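Local coordinates for protein particle-associated lyase (Acinetobacter bacteriophage AP22, PDB 4Y9V) that serves as a trimeric phage tailspike that binds the capsular saccharide of Acinetobacter baumannii and probably degrades the capsule as a lyase, at residues V558-L563 with P600-N605; A567-T572 with K612-Y617. One frame throughout, in Å; residues are numbered along the deposited sequence. Where two conformers were deposited one is given.

Interaction 1: V558-L563 with P600-N605. Unlike the reference sequence in segment 600-605: Ile602 (reference Val).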
ATOM      1  N   VAL A 558     -23.963  13.174  31.566  0.62  5.42           N
ATOM      2  CA  VAL A 558     -23.855  12.498  32.870  0.62  5.21           C
ATOM      3  C   VAL A 558     -25.103  11.622  33.069  0.62  4.77           C
ATOM      4  O   VAL A 558     -26.217  12.079  32.822  0.62  6.24           O
ATOM      5  CB  VAL A 558     -23.706  13.504  34.014  0.62  5.99           C
ATOM      6  CG1 VAL A 558     -23.767  12.775  35.363  0.62  5.56           C
ATOM      7  CG2 VAL A 558     -22.429  14.281  33.800  0.62  6.50           C
ATOM      8  N   SER A 559     -24.911  10.390  33.546  0.69  4.90           N
ATOM      9  CA  SER A 559     -25.962   9.459  33.893  0.69  4.98           C
ATOM     10  C   SER A 559     -25.689   8.814  35.250  0.69  4.68           C
ATOM     11  O   SER A 559     -24.545   8.832  35.714  0.69  6.25           O
ATOM     12  CB  SER A 559     -26.044   8.379  32.814  0.69  6.30           C
ATOM     13  OG  SER A 559     -27.183   7.530  32.861  0.69  9.01           O
ATOM     14  N   VAL A 560     -26.707   8.262  35.876  1.00  5.20           N
ATOM     15  CA  VAL A 560     -26.608   7.618  37.192  1.00  5.66           C
ATOM     16  C   VAL A 560     -27.047   6.168  37.061  1.00  5.41           C
ATOM     17  O   VAL A 560     -27.990   5.840  36.320  1.00  7.67           O
ATOM     18  CB  VAL A 560     -27.434   8.427  38.215  1.00  6.57           C
ATOM     19  CG1 VAL A 560     -28.899   8.504  37.922  1.00  8.86           C
ATOM     20  CG2 VAL A 560     -27.199   7.926  39.629  1.00  9.06           C
ATOM     21  N   GLY A 561     -26.393   5.271  37.793  1.00  5.14           N
ATOM     22  CA  GLY A 561     -26.758   3.885  37.708  1.00  5.46           C
ATOM     23  C   GLY A 561     -26.220   3.048  38.833  1.00  5.27           C
ATOM     24  O   GLY A 561     -25.404   3.461  39.663  1.00  5.52           O
ATOM     25  N   ASN A 562     -26.689   1.801  38.839  1.00  5.42           N
ATOM     26  CA  ASN A 562     -26.363   0.831  39.869  1.00  5.47           C
ATOM     27  C   ASN A 562     -24.943   0.304  39.712  1.00  5.44           C
ATOM     28  O   ASN A 562     -24.323   0.371  38.641  1.00  6.68           O
ATOM     29  CB  ASN A 562     -27.389  -0.286  39.763  1.00  6.72           C
ATOM     30  CG  ASN A 562     -27.526  -1.154  40.990  1.00  7.30           C
ATOM     31  OD1 ASN A 562     -26.922  -0.925  42.039  1.00  8.07           O
ATOM     32  ND2 ASN A 562     -28.413  -2.123  40.842  1.00  8.91           N
ATOM     33  N   LEU A 563     -24.430  -0.241  40.813  1.00  5.78           N
ATOM     34  CA  LEU A 563     -23.163  -0.931  40.856  1.00  5.76           C
ATOM     35  C   LEU A 563     -23.247  -2.329  40.231  1.00  5.79           C
ATOM     36  O   LEU A 563     -24.261  -3.030  40.419  1.00  6.26           O
ATOM     37  CB  LEU A 563     -22.724  -1.153  42.324  1.00  5.92           C
ATOM     38  CG  LEU A 563     -22.558   0.103  43.173  1.00  6.50           C
ATOM     39  CD1 LEU A 563     -22.262  -0.320  44.598  1.00  7.85           C
ATOM     40  CD2 LEU A 563     -21.503   1.039  42.620  1.00  8.19           C
ATOM     41  N   PRO A 600     -19.486  15.123  37.415  1.00  6.36           N
ATOM     42  CA  PRO A 600     -20.828  14.557  37.540  1.00  6.71           C
ATOM     43  C   PRO A 600     -21.361  14.701  38.974  1.00  6.17           C
ATOM     44  O   PRO A 600     -20.610  14.633  39.932  1.00  6.95           O
ATOM     45  CB  PRO A 600     -20.572  13.077  37.222  1.00  9.62           C
ATOM     46  CG  PRO A 600     -19.295  13.010  36.564  1.00 11.17           C
ATOM     47  CD  PRO A 600     -18.479  14.125  37.009  1.00  7.16           C
ATOM     48  N   ALA A 601     -22.679  14.864  39.048  1.00  6.07           N
ATOM     49  CA  ALA A 601     -23.350  14.985  40.346  1.00  5.94           C
ATOM     50  C   ALA A 601     -24.787  14.532  40.217  1.00  5.98           C
ATOM     51  O   ALA A 601     -25.339  14.440  39.126  1.00  6.39           O
ATOM     52  CB  ALA A 601     -23.281  16.443  40.825  1.00  6.67           C
ATOM     53  N   ILE A 602     -25.405  14.324  41.385  1.00  6.06           N
ATOM     54  CA  ILE A 602     -26.837  14.177  41.522  1.00  6.58           C
ATOM     55  C   ILE A 602     -27.386  15.368  42.287  1.00  6.29           C
ATOM     56  O   ILE A 602     -26.825  15.769  43.317  1.00  7.13           O
ATOM     57  CB  ILE A 602     -27.157  12.886  42.385  1.00  9.38           C
ATOM     58  CG1 ILE A 602     -26.768  11.650  41.637  1.00 11.22           C
ATOM     59  CG2 ILE A 602     -28.617  12.875  42.813  1.00  8.83           C
ATOM     60  CD1 ILE A 602     -27.352  11.793  40.289  1.00 28.20           C
ATOM     61  N   LEU A 603     -28.507  15.889  41.800  1.00  6.11           N
ATOM     62  CA  LEU A 603     -29.337  16.849  42.540  1.00  6.43           C
ATOM     63  C   LEU A 603     -30.550  16.068  43.077  1.00  6.48           C
ATOM     64  O   LEU A 603     -31.264  15.414  42.305  1.00  7.48           O
ATOM     65  CB  LEU A 603     -29.779  17.997  41.675  1.00  6.59           C
ATOM     66  CG  LEU A 603     -28.652  18.870  41.101  1.00  7.09           C
ATOM     67  CD1 LEU A 603     -29.202  19.933  40.197  1.00  7.70           C
ATOM     68  CD2 LEU A 603     -27.822  19.507  42.180  1.00  9.98           C
ATOM     69  N   TRP A 604     -30.765  16.129  44.375  1.00  6.66           N
ATOM     70  CA  TRP A 604     -31.850  15.408  45.020  1.00  6.83           C
ATOM     71  C   TRP A 604     -33.114  16.254  45.081  1.00  7.04           C
ATOM     72  O   TRP A 604     -33.033  17.462  45.402  1.00  8.17           O
ATOM     73  CB  TRP A 604     -31.451  14.999  46.463  1.00  7.43           C
ATOM     74  CG  TRP A 604     -30.254  14.113  46.496  1.00  6.90           C
ATOM     75  CD1 TRP A 604     -28.997  14.453  46.890  1.00  7.36           C
ATOM     76  CD2 TRP A 604     -30.208  12.719  46.116  1.00  6.70           C
ATOM     77  NE1 TRP A 604     -28.147  13.363  46.774  1.00  7.26           N
ATOM     78  CE2 TRP A 604     -28.868  12.307  46.297  1.00  6.75           C
ATOM     79  CE3 TRP A 604     -31.134  11.820  45.632  1.00  7.15           C
ATOM     80  CZ2 TRP A 604     -28.450  10.995  46.006  1.00  7.20           C
ATOM     81  CZ3 TRP A 604     -30.741  10.513  45.336  1.00  7.50           C
ATOM     82  CH2 TRP A 604     -29.394  10.134  45.532  1.00  7.38           C
ATOM     83  N   ASN A 605     -34.259  15.653  44.884  1.00  7.40           N
ATOM     84  CA  ASN A 605     -35.530  16.344  45.126  1.00  7.68           C
ATOM     85  C   ASN A 605     -35.946  16.344  46.582  1.00  8.63           C
ATOM     86  O   ASN A 605     -36.815  17.128  46.953  1.00  9.86           O
ATOM     87  CB  ASN A 605     -36.651  15.795  44.220  1.00  8.16           C
ATOM     88  CG  ASN A 605     -36.922  14.318  44.435  1.00  8.31           C
ATOM     89  OD1 ASN A 605     -36.030  13.534  44.758  1.00  8.53           O
ATOM     90  ND2 ASN A 605     -38.178  13.931  44.216  1.00  9.07           N
TER

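Interaction 2: A567-T572 with K612-Y617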
ATOM      1  N   ALA A 567     -28.578  -6.117  42.504  1.00  7.11           N
ATOM      2  CA  ALA A 567     -29.843  -6.417  41.852  1.00  7.24           C
ATOM      3  C   ALA A 567     -30.445  -5.126  41.280  1.00  6.75           C
ATOM      4  O   ALA A 567     -30.218  -4.002  41.752  1.00  7.08           O
ATOM      5  CB  ALA A 567     -30.832  -7.004  42.853  1.00  9.00           C
ATOM      6  N   SER A 568     -31.292  -5.310  40.277  1.00  6.69           N
ATOM      7  CA  SER A 568     -31.921  -4.196  39.582  1.00  6.74           C
ATOM      8  C   SER A 568     -32.554  -3.215  40.572  1.00  6.91           C
ATOM      9  O   SER A 568     -33.363  -3.606  41.439  1.00  8.03           O
ATOM     10  CB  SER A 568     -33.026  -4.679  38.650  1.00  7.92           C
ATOM     11  OG  SER A 568     -32.500  -5.436  37.576  1.00  8.00           O
ATOM     12  N   TRP A 569     -32.286  -1.927  40.399  1.00  6.51           N
ATOM     13  CA  TRP A 569     -32.931  -0.899  41.201  1.00  6.72           C
ATOM     14  C   TRP A 569     -34.448  -0.937  41.017  1.00  7.20           C
ATOM     15  O   TRP A 569     -34.983  -1.139  39.931  1.00  7.45           O
ATOM     16  CB  TRP A 569     -32.461   0.491  40.784  1.00  6.65           C
ATOM     17  CG  TRP A 569     -31.143   0.921  41.332  1.00  6.52           C
ATOM     18  CD1 TRP A 569     -30.414   0.305  42.308  1.00  7.12           C
ATOM     19  CD2 TRP A 569     -30.428   2.117  40.991  1.00  6.41           C
ATOM     20  NE1 TRP A 569     -29.291   1.027  42.570  1.00  7.33           N
ATOM     21  CE2 TRP A 569     -29.271   2.159  41.804  1.00  6.69           C
ATOM     22  CE3 TRP A 569     -30.658   3.182  40.108  1.00  6.87           C
ATOM     23  CZ2 TRP A 569     -28.363   3.202  41.748  1.00  6.91           C
ATOM     24  CZ3 TRP A 569     -29.745   4.209  40.068  1.00  7.34           C
ATOM     25  CH2 TRP A 569     -28.593   4.213  40.882  1.00  7.07           C
ATOM     26  N   ASP A 570     -35.106  -0.654  42.148  1.00  8.01           N
ATOM     27  CA  ASP A 570     -36.508  -0.268  42.170  1.00  8.25           C
ATOM     28  C   ASP A 570     -36.613   0.989  43.049  1.00  7.48           C
ATOM     29  O   ASP A 570     -35.593   1.543  43.482  1.00  7.95           O
ATOM     30  CB  ASP A 570     -37.398  -1.427  42.573  1.00  9.23           C
ATOM     31  CG  ASP A 570     -37.084  -1.951  43.957  1.00 10.51           C
ATOM     32  OD1 ASP A 570     -36.662  -1.170  44.790  1.00 10.96           O
ATOM     33  OD2 ASP A 570     -37.179  -3.174  44.185  1.00 16.65           O
ATOM     34  N   ALA A 571     -37.832   1.436  43.342  1.00  7.98           N
ATOM     35  CA  ALA A 571     -38.015   2.650  44.144  1.00  8.42           C
ATOM     36  C   ALA A 571     -37.529   2.505  45.577  1.00  8.31           C
ATOM     37  O   ALA A 571     -37.379   3.527  46.243  1.00  8.94           O
ATOM     38  CB  ALA A 571     -39.462   3.099  44.071  1.00  9.31           C
ATOM     39  N   THR A 572     -37.318   1.269  46.058  1.00  8.77           N
ATOM     40  CA  THR A 572     -36.796   1.102  47.420  1.00  9.45           C
ATOM     41  C   THR A 572     -35.359   1.513  47.570  1.00  8.91           C
ATOM     42  O   THR A 572     -34.853   1.699  48.684  1.00 10.51           O
ATOM     43  CB  THR A 572     -36.958  -0.342  47.986  1.00 10.24           C
ATOM     44  OG1 THR A 572     -36.065  -1.229  47.338  1.00 11.17           O
ATOM     45  CG2 THR A 572     -38.416  -0.822  47.876  1.00 11.56           C
ATOM     46  N   LYS A 612     -26.281   6.095  50.413  0.51  7.30           N
ATOM     47  CA  LYS A 612     -26.302   5.104  49.355  0.51  7.37           C
ATOM     48  C   LYS A 612     -25.061   5.244  48.466  0.51  7.04           C
ATOM     49  O   LYS A 612     -24.683   6.363  48.149  0.51  6.92           O
ATOM     50  CB  LYS A 612     -27.525   5.262  48.432  0.51  8.03           C
ATOM     51  CG  LYS A 612     -28.857   4.962  49.070  0.51  8.56           C
ATOM     52  CD  LYS A 612     -29.145   3.530  49.249  0.51  9.47           C
ATOM     53  CE  LYS A 612     -30.065   3.229  50.424  0.51 11.05           C
ATOM     54  NZ  LYS A 612     -30.809   1.983  50.106  0.51 10.46           N
ATOM     55  N   THR A 613     -24.506   4.102  48.052  1.00  7.19           N
ATOM     56  CA  THR A 613     -23.359   4.067  47.145  1.00  6.62           C
ATOM     57  C   THR A 613     -23.829   3.635  45.767  1.00  6.31           C
ATOM     58  O   THR A 613     -24.564   2.626  45.625  1.00  7.08           O
ATOM     59  CB  THR A 613     -22.270   3.107  47.687  1.00  6.61           C
ATOM     60  OG1 THR A 613     -21.853   3.556  48.974  1.00  7.41           O
ATOM     61  CG2 THR A 613     -21.089   3.021  46.755  1.00  7.59           C
ATOM     62  N   PHE A 614     -23.427   4.381  44.732  1.00  6.06           N
ATOM     63  CA  PHE A 614     -23.896   4.126  43.368  1.00  6.17           C
ATOM     64  C   PHE A 614     -22.924   4.768  42.400  1.00  5.58           C
ATOM     65  O   PHE A 614     -21.993   5.464  42.806  1.00  6.67           O
ATOM     66  CB  PHE A 614     -25.352   4.584  43.200  1.00  6.93           C
ATOM     67  CG  PHE A 614     -25.536   6.072  43.540  1.00  7.03           C
ATOM     68  CD1 PHE A 614     -25.376   7.026  42.568  1.00  8.23           C
ATOM     69  CD2 PHE A 614     -25.863   6.443  44.824  1.00  7.77           C
ATOM     70  CE1 PHE A 614     -25.522   8.372  42.896  1.00  9.60           C
ATOM     71  CE2 PHE A 614     -26.014   7.778  45.150  1.00  8.71           C
ATOM     72  CZ  PHE A 614     -25.844   8.743  44.177  1.00  9.00           C
ATOM     73  N   ASN A 615     -23.151   4.546  41.115  1.00  5.31           N
ATOM     74  CA  ASN A 615     -22.268   5.087  40.077  1.00  5.19           C
ATOM     75  C   ASN A 615     -22.830   6.327  39.403  1.00  4.91           C
ATOM     76  O   ASN A 615     -24.029   6.421  39.108  1.00  5.43           O
ATOM     77  CB  ASN A 615     -22.046   4.029  39.003  1.00  5.27           C
ATOM     78  CG  ASN A 615     -21.069   2.954  39.429  1.00  5.29           C
ATOM     79  OD1 ASN A 615     -20.110   3.224  40.145  1.00  6.27           O
ATOM     80  ND2 ASN A 615     -21.332   1.738  38.940  1.00  6.11           N
ATOM     81  N   LEU A 616     -21.909   7.226  39.080  1.00  4.94           N
ATOM     82  CA  LEU A 616     -22.117   8.278  38.107  1.00  5.18           C
ATOM     83  C   LEU A 616     -21.223   7.971  36.898  1.00  5.22           C
ATOM     84  O   LEU A 616     -20.090   7.565  37.040  1.00  7.71           O
ATOM     85  CB  LEU A 616     -21.823   9.671  38.666  1.00  5.64           C
ATOM     86  CG  LEU A 616     -22.826  10.135  39.694  1.00  7.71           C
ATOM     87  CD1 LEU A 616     -22.367  11.357  40.428  1.00  7.89           C
ATOM     88  CD2 LEU A 616     -24.141  10.513  38.949  1.00 19.07           C
ATOM     89  N   TYR A 617     -21.780   8.199  35.720  1.00  5.13           N
ATOM     90  CA  TYR A 617     -21.103   7.980  34.455  1.00  5.32           C
ATOM     91  C   TYR A 617     -21.043   9.290  33.705  1.00  5.24           C
ATOM     92  O   TYR A 617     -21.938  10.138  33.820  1.00  6.06           O
ATOM     93  CB  TYR A 617     -21.842   6.948  33.617  1.00  5.53           C
ATOM     94  CG  TYR A 617     -21.976   5.617  34.281  1.00  5.56           C
ATOM     95  CD1 TYR A 617     -20.951   4.691  34.200  1.00  5.49           C
ATOM     96  CD2 TYR A 617     -23.127   5.254  34.987  1.00  5.99           C
ATOM     97  CE1 TYR A 617     -21.051   3.440  34.798  1.00  5.64           C
ATOM     98  CE2 TYR A 617     -23.244   4.004  35.569  1.00  6.04           C
ATOM     99  CZ  TYR A 617     -22.220   3.079  35.460  1.00  5.65           C
ATOM    100  OH  TYR A 617     -22.396   1.854  36.028  1.00  6.10           O
TER
HETATM  101  O   HOH W   1     -25.972   1.230  43.458  0.70 12.24           O
HETATM  102  O   HOH W   2     -33.564   2.919  50.825  0.60 12.34           O

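Interaction 1: V558-L563 with P600-N605
Val558 and Val560 meet Pro600 and Ile602 in two purely apolar side-chain contacts, and no hydrogen bond passes between the segments. In the first, both methyls of Val558 rest against the CA-CB part of Pro600. CG1 is the nearer, 3.7 Å from Pro600 CB, and CG2 lies 4.1 Å from the same atom. The valine and the proline cross at about a right angle. In the second, Val560 CG2 meets the tip of Ile602, with CD1 at 3.9 Å. Val560 CG2 stands anti to the backbone N, while CG1 takes the tighter place between N and the carbonyl carbon. The Ile602 branch reaches across through its bent chain (chi1 -68°, chi2 -49°). Its other methyl, CG2, turns to its own strand and sits 3.5 Å above the ring plane of Trp604, over the ring centre.

The strands belong to the Ig-like domain near the C-terminus and face each other as layers. Their axes approach to 7.3 Å at 65°. Strand 555-561 pairs with strand 613-623, whose Phe614 and Leu616 also touch Ile602. Strand 597-604 runs between 538-545 and 586-594. Val560, on strand 555-561, also packs on Val589 of the second subunit.

Interaction 2: A567-T572 with K612-Y617
This is a small, mainly apolar contact in the C-terminal Ig-like domain, where the loop between strands 555-561 and 586-594 lies against the start of strand 613-623. Its centre is the edge of the Trp569 indole against Phe614. Trp569 CZ2 comes within 3.6 Å of Phe614 CB, and CH2 of the same indole is 4.0 Å from that carbon. Phe614 CB lies near the indole plane, at the ring edge. The phenyl CG is held between the backbone N and the carbonyl carbon (chi1 57°), and the ring leads away from the loop. Phe574 meets both aromatic rings edge to face, and Phe573 stacks on Trp569.

Water joins the polar parts. One molecule donates to Thr613 O and accepts a weak bond from Trp569 NE1. A second water lies between Lys612 and the loop, accepting from Lys612 NZ at 3.0 Å and lying 2.8 Å from Thr572 O. The ammonium also hydrogen-bonds Phe573 O and makes a cation-pi contact with the Phe573 ring. Trp569 O accepts a hydrogen bond from Arg540 NH1 of the second subunit.

Residues 570-572 form an Asx turn. Thr572 N donates to Asp570 OD1 over 2.8 Å, reaching the anti side 29° out of the carboxylate plane. Asp570 OD1 receives Thr572 OG1 on its syn lone pair, at 2.6 Å.

In the fold
Both contacts lie in the same Ig-like domain, with centres 9 Å apart. Interaction 1 is wholly buried and joins strands of two layers through aliphatic side chains alone. Interaction 2 is partly buried. It sets a loop on a strand, with an aromatic edge inside and bridging waters nearby. Strands 555-561 and 613-623 are antiparallel neighbours, so each interaction contributes one strand to a shared pair. Probable hydrogen bonds run from Ser559 O to Tyr617 N and from Gly561 O to Asn615 N. Phe614, central to interaction 2, also packs on Val560 of interaction 1. Both contacts reach the second subunit.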